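Long-range contacts in hydroxyglutarate synthase (Oryza sativa, PDB 6W1K), which converts 2-oxoadipate and O2 into D-2-hydroxyglutarate and CO2, an iron(II)-dependent step of D-lysine breakdown in the plastid: residues Q241-A249 with S305-R313; R63-S74 with Y182-Y191. One frame throughout, in Å; residues are numbered along the deposited sequence.

Interaction 1: residues Q241-A249 with S305-R313; sequences QSSTVADSA and STSNDQLTR. With OOG (2-oxoadipic acid), chain F.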
# COMPACT_ATOMS: atom_id res chain seq x y z
N GLN A 241 -0.45 1.90 -13.41
CA GLN A 241 -0.52 1.00 -12.27
C GLN A 241 -1.47 -0.14 -12.55
O GLN A 241 -2.48 0.04 -13.23
CB GLN A 241 -0.96 1.75 -11.03
CG GLN A 241 0.00 2.84 -10.57
CD GLN A 241 -0.60 3.69 -9.47
OE1 GLN A 241 -1.21 4.73 -9.73
NE2 GLN A 241 -0.43 3.25 -8.24
N SER A 242 -1.10 -1.33 -12.06
CA SER A 242 -1.97 -2.50 -12.09
C SER A 242 -1.83 -3.21 -10.75
O SER A 242 -0.90 -2.95 -9.98
CB SER A 242 -1.63 -3.43 -13.26
OG SER A 242 -0.28 -3.83 -13.18
N SER A 243 -2.77 -4.11 -10.45
CA SER A 243 -2.81 -4.77 -9.15
C SER A 243 -3.53 -6.10 -9.28
O SER A 243 -4.40 -6.26 -10.14
CB SER A 243 -3.54 -3.94 -8.08
OG SER A 243 -4.91 -3.80 -8.37
N THR A 244 -3.16 -7.06 -8.43
CA THR A 244 -3.88 -8.33 -8.40
C THR A 244 -5.17 -8.15 -7.61
O THR A 244 -5.32 -7.22 -6.81
CB THR A 244 -3.04 -9.43 -7.75
OG1 THR A 244 -2.61 -9.02 -6.45
CG2 THR A 244 -1.85 -9.81 -8.61
N VAL A 245 -6.11 -9.06 -7.86
CA VAL A 245 -7.23 -9.26 -6.96
C VAL A 245 -6.71 -9.83 -5.65
O VAL A 245 -5.91 -10.78 -5.64
CB VAL A 245 -8.27 -10.18 -7.61
CG1 VAL A 245 -9.44 -10.43 -6.66
CG2 VAL A 245 -8.74 -9.57 -8.93
N ALA A 246 -7.17 -9.26 -4.54
CA ALA A 246 -6.70 -9.65 -3.22
C ALA A 246 -6.97 -11.13 -2.98
O ALA A 246 -7.94 -11.71 -3.48
CB ALA A 246 -7.39 -8.82 -2.14
N ASP A 247 -6.07 -11.75 -2.21
CA ASP A 247 -6.31 -13.08 -1.69
C ASP A 247 -7.46 -13.06 -0.68
O ASP A 247 -7.78 -12.03 -0.07
CB ASP A 247 -5.05 -13.63 -1.02
CG ASP A 247 -4.05 -14.18 -2.03
OD1 ASP A 247 -4.47 -14.77 -3.05
OD2 ASP A 247 -2.83 -14.01 -1.81
N SER A 248 -8.09 -14.21 -0.52
CA SER A 248 -9.09 -14.42 0.52
C SER A 248 -8.62 -15.46 1.51
O SER A 248 -7.82 -16.34 1.20
CB SER A 248 -10.42 -14.86 -0.10
OG SER A 248 -10.97 -13.81 -0.88
N ALA A 249 -9.19 -15.39 2.72
CA ALA A 249 -8.83 -16.30 3.79
C ALA A 249 -10.07 -16.63 4.61
O ALA A 249 -11.02 -15.85 4.64
CB ALA A 249 -7.77 -15.71 4.73
N SER A 305 -9.29 -3.49 -5.39
CA SER A 305 -8.66 -4.80 -5.44
C SER A 305 -9.14 -5.70 -4.31
O SER A 305 -9.08 -6.93 -4.45
CB SER A 305 -7.15 -4.63 -5.37
OG SER A 305 -6.70 -3.80 -6.43
N THR A 306 -9.63 -5.14 -3.22
CA THR A 306 -10.12 -5.93 -2.11
C THR A 306 -11.64 -6.04 -2.10
O THR A 306 -12.18 -6.68 -1.19
CB THR A 306 -9.66 -5.33 -0.77
OG1 THR A 306 -9.93 -3.92 -0.74
CG2 THR A 306 -8.18 -5.60 -0.51
N SER A 307 -12.32 -5.45 -3.09
CA SER A 307 -13.78 -5.41 -3.08
C SER A 307 -14.38 -6.77 -3.41
O SER A 307 -13.81 -7.57 -4.16
CB SER A 307 -14.33 -4.40 -4.09
OG SER A 307 -14.12 -4.83 -5.43
N ASN A 308 -15.59 -6.99 -2.91
CA ASN A 308 -16.22 -8.30 -3.11
C ASN A 308 -16.47 -8.56 -4.59
O ASN A 308 -16.38 -9.72 -5.04
CB ASN A 308 -17.51 -8.38 -2.31
CG ASN A 308 -18.03 -9.78 -2.20
OD1 ASN A 308 -19.10 -10.10 -2.73
ND2 ASN A 308 -17.28 -10.65 -1.51
N ASP A 309 -16.76 -7.52 -5.37
CA ASP A 309 -17.03 -7.72 -6.79
C ASP A 309 -15.79 -8.23 -7.52
O ASP A 309 -15.89 -9.10 -8.39
CB ASP A 309 -17.53 -6.43 -7.43
CG ASP A 309 -18.16 -6.67 -8.81
OD1 ASP A 309 -19.12 -7.48 -8.92
OD2 ASP A 309 -17.69 -6.03 -9.78
N GLN A 310 -14.61 -7.68 -7.20
CA GLN A 310 -13.40 -8.22 -7.80
C GLN A 310 -13.09 -9.63 -7.29
O GLN A 310 -12.76 -10.52 -8.07
CB GLN A 310 -12.23 -7.27 -7.55
CG GLN A 310 -12.33 -6.00 -8.40
CD GLN A 310 -12.19 -6.27 -9.90
OE1 GLN A 310 -11.25 -6.91 -10.35
NE2 GLN A 310 -13.14 -5.76 -10.68
N LEU A 311 -13.19 -9.85 -5.97
CA LEU A 311 -12.84 -11.17 -5.43
C LEU A 311 -13.74 -12.28 -5.98
O LEU A 311 -13.30 -13.43 -6.07
CB LEU A 311 -12.92 -11.14 -3.90
CG LEU A 311 -11.65 -10.74 -3.14
CD1 LEU A 311 -11.15 -9.42 -3.58
CD2 LEU A 311 -11.95 -10.71 -1.65
N THR A 312 -14.99 -11.98 -6.32
CA THR A 312 -15.93 -13.01 -6.74
C THR A 312 -16.08 -13.11 -8.25
O THR A 312 -16.90 -13.90 -8.74
CB THR A 312 -17.31 -12.79 -6.08
OG1 THR A 312 -17.85 -11.52 -6.45
CG2 THR A 312 -17.20 -12.88 -4.55
N ARG A 313 -15.28 -12.36 -9.01
CA ARG A 313 -15.32 -12.45 -10.47
C ARG A 313 -15.12 -13.88 -10.94
O ARG A 313 -14.17 -14.55 -10.53
CB ARG A 313 -14.23 -11.57 -11.08
CG ARG A 313 -14.60 -10.12 -11.25
CD ARG A 313 -13.38 -9.33 -11.73
NE ARG A 313 -12.69 -10.00 -12.83
CZ ARG A 313 -11.38 -9.92 -13.07
NH1 ARG A 313 -10.84 -10.56 -14.09
NH2 ARG A 313 -10.62 -9.16 -12.28
C2 OOG F . -4.47 1.97 -1.36
C3 OOG F . -4.89 2.12 -2.83
C4 OOG F . -4.22 3.35 -3.45
C6 OOG F . -2.19 3.64 -5.13
O4 OOG F . -2.70 4.68 -5.63
O3 OOG F . -1.21 3.10 -5.68
C5 OOG F . -2.77 3.05 -3.85
C1 OOG F . -5.29 0.89 -0.64
O1 OOG F . -5.32 0.87 0.54
O2 OOG F . -6.02 -0.07 -1.34
O5 OOG F . -2.09 2.35 -3.19
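V245 and L311 carry the apolar part of this contact, their side chains crossing obliquely with V245 CG1 3.7 Å from L311 CD1. V245 holds CG1 opposite its own backbone N (chi1 179°), which brings this methyl to the helical turn, where it also meets the carbonyl oxygen of Q310. Its other methyl, CG2, lies beside the amide oxygen of Q310, whose NE2 is hydrogen-bonded to S226 OG, and the R313 guanidinium. That guanidinium is poorly ordered; its NH2 bonds Q310 OE1 at 3.0 Å and also reaches L224 O. L311 divides its branches: CD1 serves V245 and A246, whereas CD2 comes to 3.3 Å from S248 OG. With an alanine at L311 both branches disappear, and a gap would probably open between helix 308-311 and the V245 and A246 side chains.

Polar pairing fixes the adjoining half. A246 N donates to S305 O at 3.0 Å and 169°, nearly straight although the donor is tilted from the carbonyl plane, and the A246 methyl packs 3.7 Å from T306 CG2. Hydroxyl meets hydroxyl where S243 OG lies 2.6 Å from S305 OG in a hydrogen bond; S305 OG is further engaged by N225 ND2 and I302 O, so this buried oxygen has three polar partners. Two residues back from S243, Q241 NE2 makes a weak, bent bond to O3 of 2-oxoadipate (2.7 Å, 127°) and a hydrogen bond to OE2 of E267, a ligand of the bound nickel ion.

The C-terminal tail thus lies along the loop joining strands 239-243 and 248-252. Both strands pair antiparallel with strand 258-271, whose Y265 touches S243, T244 and S305, while helix 181-189 meets T306 and S307 and helix 38-51 approaches T244 and D247.

Interaction 2: residues R63-S74 with Y182-Y191; sequences RTFGVDGYGIKS and YAAWTLVNGY. With OOG (2-oxoadipic acid), chain F.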
# COMPACT_ATOMS: atom_id res chain seq x y z
N ARG A 63 -4.23 0.97 5.65
CA ARG A 63 -5.59 1.46 5.83
C ARG A 63 -5.91 1.64 7.31
O ARG A 63 -5.43 0.88 8.16
CB ARG A 63 -6.59 0.50 5.21
CG ARG A 63 -6.42 0.32 3.71
CD ARG A 63 -7.55 -0.50 3.13
NE ARG A 63 -7.40 -0.65 1.68
CZ ARG A 63 -8.18 -1.43 0.95
NH1 ARG A 63 -9.15 -2.13 1.53
NH2 ARG A 63 -7.98 -1.52 -0.35
N THR A 64 -6.72 2.66 7.61
CA THR A 64 -6.97 2.97 9.01
C THR A 64 -8.37 3.55 9.21
O THR A 64 -9.03 3.98 8.26
CB THR A 64 -5.95 3.97 9.57
OG1 THR A 64 -6.22 5.27 9.01
CG2 THR A 64 -4.49 3.59 9.23
N PHE A 65 -8.81 3.57 10.47
CA PHE A 65 -10.05 4.23 10.85
C PHE A 65 -9.77 5.66 11.30
O PHE A 65 -9.06 5.87 12.29
CB PHE A 65 -10.74 3.48 11.97
CG PHE A 65 -11.36 2.17 11.56
CD1 PHE A 65 -12.37 2.12 10.63
CD2 PHE A 65 -10.95 0.99 12.17
CE1 PHE A 65 -12.97 0.90 10.29
CE2 PHE A 65 -11.54 -0.23 11.84
CZ PHE A 65 -12.54 -0.28 10.89
N GLY A 66 -10.32 6.64 10.58
CA GLY A 66 -10.14 8.04 10.92
C GLY A 66 -11.01 8.54 12.05
O GLY A 66 -11.93 9.35 11.86
N VAL A 67 -10.74 8.05 13.25
CA VAL A 67 -11.51 8.41 14.43
C VAL A 67 -10.65 8.15 15.66
O VAL A 67 -9.89 7.18 15.72
CB VAL A 67 -12.85 7.63 14.47
CG1 VAL A 67 -12.65 6.14 14.68
CG2 VAL A 67 -13.75 8.19 15.55
N ASP A 68 -10.76 9.06 16.64
CA ASP A 68 -10.15 8.90 17.97
C ASP A 68 -8.66 8.59 17.88
O ASP A 68 -8.12 7.81 18.66
CB ASP A 68 -10.86 7.82 18.78
CG ASP A 68 -12.32 8.17 19.09
OD1 ASP A 68 -13.10 7.22 19.38
OD2 ASP A 68 -12.70 9.37 19.03
N GLY A 69 -7.99 9.22 16.93
CA GLY A 69 -6.56 9.04 16.77
C GLY A 69 -6.13 7.73 16.13
O GLY A 69 -4.93 7.45 16.12
N TYR A 70 -7.05 6.91 15.64
CA TYR A 70 -6.70 5.64 15.00
C TYR A 70 -6.35 5.78 13.52
O TYR A 70 -6.07 4.78 12.85
CB TYR A 70 -7.85 4.63 15.21
CG TYR A 70 -7.67 3.88 16.53
CD1 TYR A 70 -8.02 4.46 17.74
CD2 TYR A 70 -7.07 2.61 16.56
CE1 TYR A 70 -7.78 3.81 18.94
CE2 TYR A 70 -6.82 1.96 17.77
CZ TYR A 70 -7.16 2.56 18.94
OH TYR A 70 -6.92 1.89 20.11
N GLY A 71 -6.33 7.01 13.00
CA GLY A 71 -6.20 7.27 11.57
C GLY A 71 -4.77 7.38 11.09
O GLY A 71 -3.86 6.75 11.62
N ILE A 72 -4.59 8.18 10.04
CA ILE A 72 -3.30 8.29 9.39
C ILE A 72 -2.20 8.58 10.41
O ILE A 72 -1.12 7.99 10.36
CB ILE A 72 -3.35 9.37 8.31
CG1 ILE A 72 -4.27 8.94 7.17
CG2 ILE A 72 -1.96 9.64 7.76
CD1 ILE A 72 -4.68 10.07 6.28
N LYS A 73 -2.47 9.46 11.37
CA LYS A 73 -1.42 9.89 12.29
C LYS A 73 -0.88 8.74 13.14
O LYS A 73 0.27 8.80 13.59
CB LYS A 73 -1.94 11.01 13.17
CG LYS A 73 -3.09 10.58 14.06
CD LYS A 73 -3.38 11.63 15.13
CE LYS A 73 -4.39 12.64 14.67
NZ LYS A 73 -5.19 13.18 15.82
N SER A 74 -1.68 7.67 13.34
CA SER A 74 -1.26 6.59 14.22
C SER A 74 -0.10 5.81 13.61
O SER A 74 0.71 5.22 14.34
CB SER A 74 -2.46 5.68 14.55
OG SER A 74 -2.83 4.88 13.43
N TYR A 182 -14.22 -0.86 2.58
CA TYR A 182 -12.99 -0.43 3.23
C TYR A 182 -13.08 -0.64 4.73
O TYR A 182 -12.14 -1.16 5.35
CB TYR A 182 -12.76 1.03 2.88
CG TYR A 182 -11.47 1.64 3.42
CD1 TYR A 182 -11.33 1.93 4.76
CD2 TYR A 182 -10.42 1.96 2.56
CE1 TYR A 182 -10.19 2.48 5.27
CE2 TYR A 182 -9.25 2.52 3.06
CZ TYR A 182 -9.16 2.80 4.41
OH TYR A 182 -8.04 3.38 4.94
N ALA A 183 -14.20 -0.22 5.34
CA ALA A 183 -14.34 -0.40 6.79
C ALA A 183 -14.25 -1.87 7.17
O ALA A 183 -13.64 -2.22 8.18
CB ALA A 183 -15.67 0.18 7.29
N ALA A 184 -14.91 -2.74 6.39
CA ALA A 184 -14.89 -4.17 6.68
C ALA A 184 -13.48 -4.75 6.56
O ALA A 184 -13.06 -5.57 7.39
CB ALA A 184 -15.86 -4.88 5.72
N TRP A 185 -12.74 -4.35 5.51
CA TRP A 185 -11.34 -4.76 5.37
C TRP A 185 -10.54 -4.40 6.62
O TRP A 185 -9.82 -5.23 7.18
CB TRP A 185 -10.70 -4.11 4.12
CG TRP A 185 -9.36 -4.72 3.83
CD1 TRP A 185 -9.11 -5.76 2.99
CD2 TRP A 185 -8.09 -4.36 4.40
NE1 TRP A 185 -7.81 -6.09 3.03
CE2 TRP A 185 -7.14 -5.24 3.86
CE3 TRP A 185 -7.67 -3.39 5.30
CZ2 TRP A 185 -5.80 -5.20 4.21
CZ3 TRP A 185 -6.32 -3.33 5.62
CH2 TRP A 185 -5.41 -4.25 5.10
N THR A 186 -10.66 -3.15 7.08
CA THR A 186 -9.84 -2.69 8.19
C THR A 186 -10.25 -3.34 9.50
O THR A 186 -9.39 -3.62 10.34
CB THR A 186 -9.94 -1.17 8.25
OG1 THR A 186 -9.64 -0.65 6.96
CG2 THR A 186 -8.95 -0.55 9.19
N LEU A 187 -11.54 -3.67 9.67
CA LEU A 187 -11.96 -4.33 10.90
C LEU A 187 -11.22 -5.64 11.10
O LEU A 187 -10.81 -5.96 12.22
CB LEU A 187 -13.48 -4.57 10.88
CG LEU A 187 -14.03 -5.15 12.17
CD1 LEU A 187 -13.92 -4.12 13.28
CD2 LEU A 187 -15.51 -5.59 11.99
N VAL A 188 -11.02 -6.41 10.03
CA VAL A 188 -10.41 -7.72 10.17
C VAL A 188 -8.91 -7.73 9.84
O VAL A 188 -8.25 -8.73 10.15
CB VAL A 188 -11.15 -8.77 9.31
CG1 VAL A 188 -12.57 -8.97 9.84
CG2 VAL A 188 -11.19 -8.37 7.85
N ASN A 189 -8.36 -6.67 9.27
CA ASN A 189 -6.93 -6.63 8.95
C ASN A 189 -6.15 -5.57 9.73
O ASN A 189 -4.93 -5.70 9.87
CB ASN A 189 -6.70 -6.38 7.44
CG ASN A 189 -7.10 -7.57 6.57
OD1 ASN A 189 -6.37 -8.55 6.45
ND2 ASN A 189 -8.27 -7.50 5.96
N GLY A 190 -6.81 -4.51 10.20
CA GLY A 190 -6.10 -3.54 11.03
C GLY A 190 -4.97 -2.89 10.25
O GLY A 190 -5.09 -2.53 9.08
N TYR A 191 -3.85 -2.72 10.93
CA TYR A 191 -2.67 -2.05 10.42
C TYR A 191 -1.76 -2.95 9.58
O TYR A 191 -0.60 -2.58 9.32
CB TYR A 191 -1.91 -1.48 11.61
CG TYR A 191 -2.60 -0.39 12.37
CD1 TYR A 191 -2.74 0.87 11.82
CD2 TYR A 191 -3.08 -0.61 13.66
CE1 TYR A 191 -3.35 1.88 12.51
CE2 TYR A 191 -3.68 0.39 14.35
CZ TYR A 191 -3.80 1.65 13.78
OH TYR A 191 -4.39 2.67 14.48
C2 OOG F . -4.47 1.97 -1.36
C3 OOG F . -4.89 2.12 -2.83
C4 OOG F . -4.22 3.35 -3.45
C6 OOG F . -2.19 3.64 -5.13
O4 OOG F . -2.70 4.68 -5.63
O3 OOG F . -1.21 3.10 -5.68
C5 OOG F . -2.77 3.05 -3.85
C1 OOG F . -5.29 0.89 -0.64
O1 OOG F . -5.32 0.87 0.54
O2 OOG F . -6.02 -0.07 -1.34
O5 OOG F . -2.09 2.35 -3.19
O HOH W 1 -3.43 -1.35 6.98
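R63 extends between Y182 and W185 toward the substrate, its chain straight from CG to NE. Its guanidinium takes one carboxylate of 2-oxoadipate through two parallel bonds, NE to O1 at 2.8 Å and NH2 to O2 at 2.6 Å, both nearly linear (175° and 174°). This bidentate grip uses the guanidinium edge. Y182 CD2 lies over one face, the two planes only 16° apart, and R63 CD sits 4.0 Å from the Y182 ring centroid in a CH-pi contact. W185 adds a cation-pi contact, R63 CZ standing 4.7 Å from the centroid of its five-membered ring; the opposite indole face carries N189 ND2.

The second shell holds these rings in place. Y182 OH accepts from T64 N at 3.1 Å and also bonds S125 OG, while W185 NE1 is anchored on R263 O. T186 OG1 donates to Y182 O, which fixes the threonine's rotation and sets CG2 over the F65 ring, 3.9 Å from its centroid. A water that accepts from R63 N also bonds G190 O. Farther out, Y191 OH lies 2.9 Å from S74 OG and 3.2 Å from Y70 O, hydrogen-bonding distances that tie the residues after the helix to the start of helix 72-81.

Residues 182-189 of helix 181-189 thus cross the end of strand 57-65, residues 63-65, at about a right angle. Strand 121-127, parallel to that strand, contributes S125 and L127 to the contact; helix 134-147 meets F65 and L187, and helix 170-179 backs A184, L187 and V188.

From the N terminus, interaction 2 closes first: R63-S74 is rejoined by Y182-Y191 after 107 intervening residues, which include strands 85-92, 97-103 and 121-127. Interaction 1 opens only afterwards and closes a shorter loop of 55 residues, holding strand 258-271 and helix 296-302, so the two follow in series, neither enclosing nor crossing the other. Their centres are 19 Å apart, yet they meet at T306, whose OG1 lies 3.0 Å from R63 NH1, a probable hydrogen bond. Helix 181-189 and the C-terminal tail are thereby tied to strands 57-65 and 239-243 of one mixed sheet, and the contacts reach opposite ends of 2-oxoadipate, interaction 1 only weakly, at the keto-acid end.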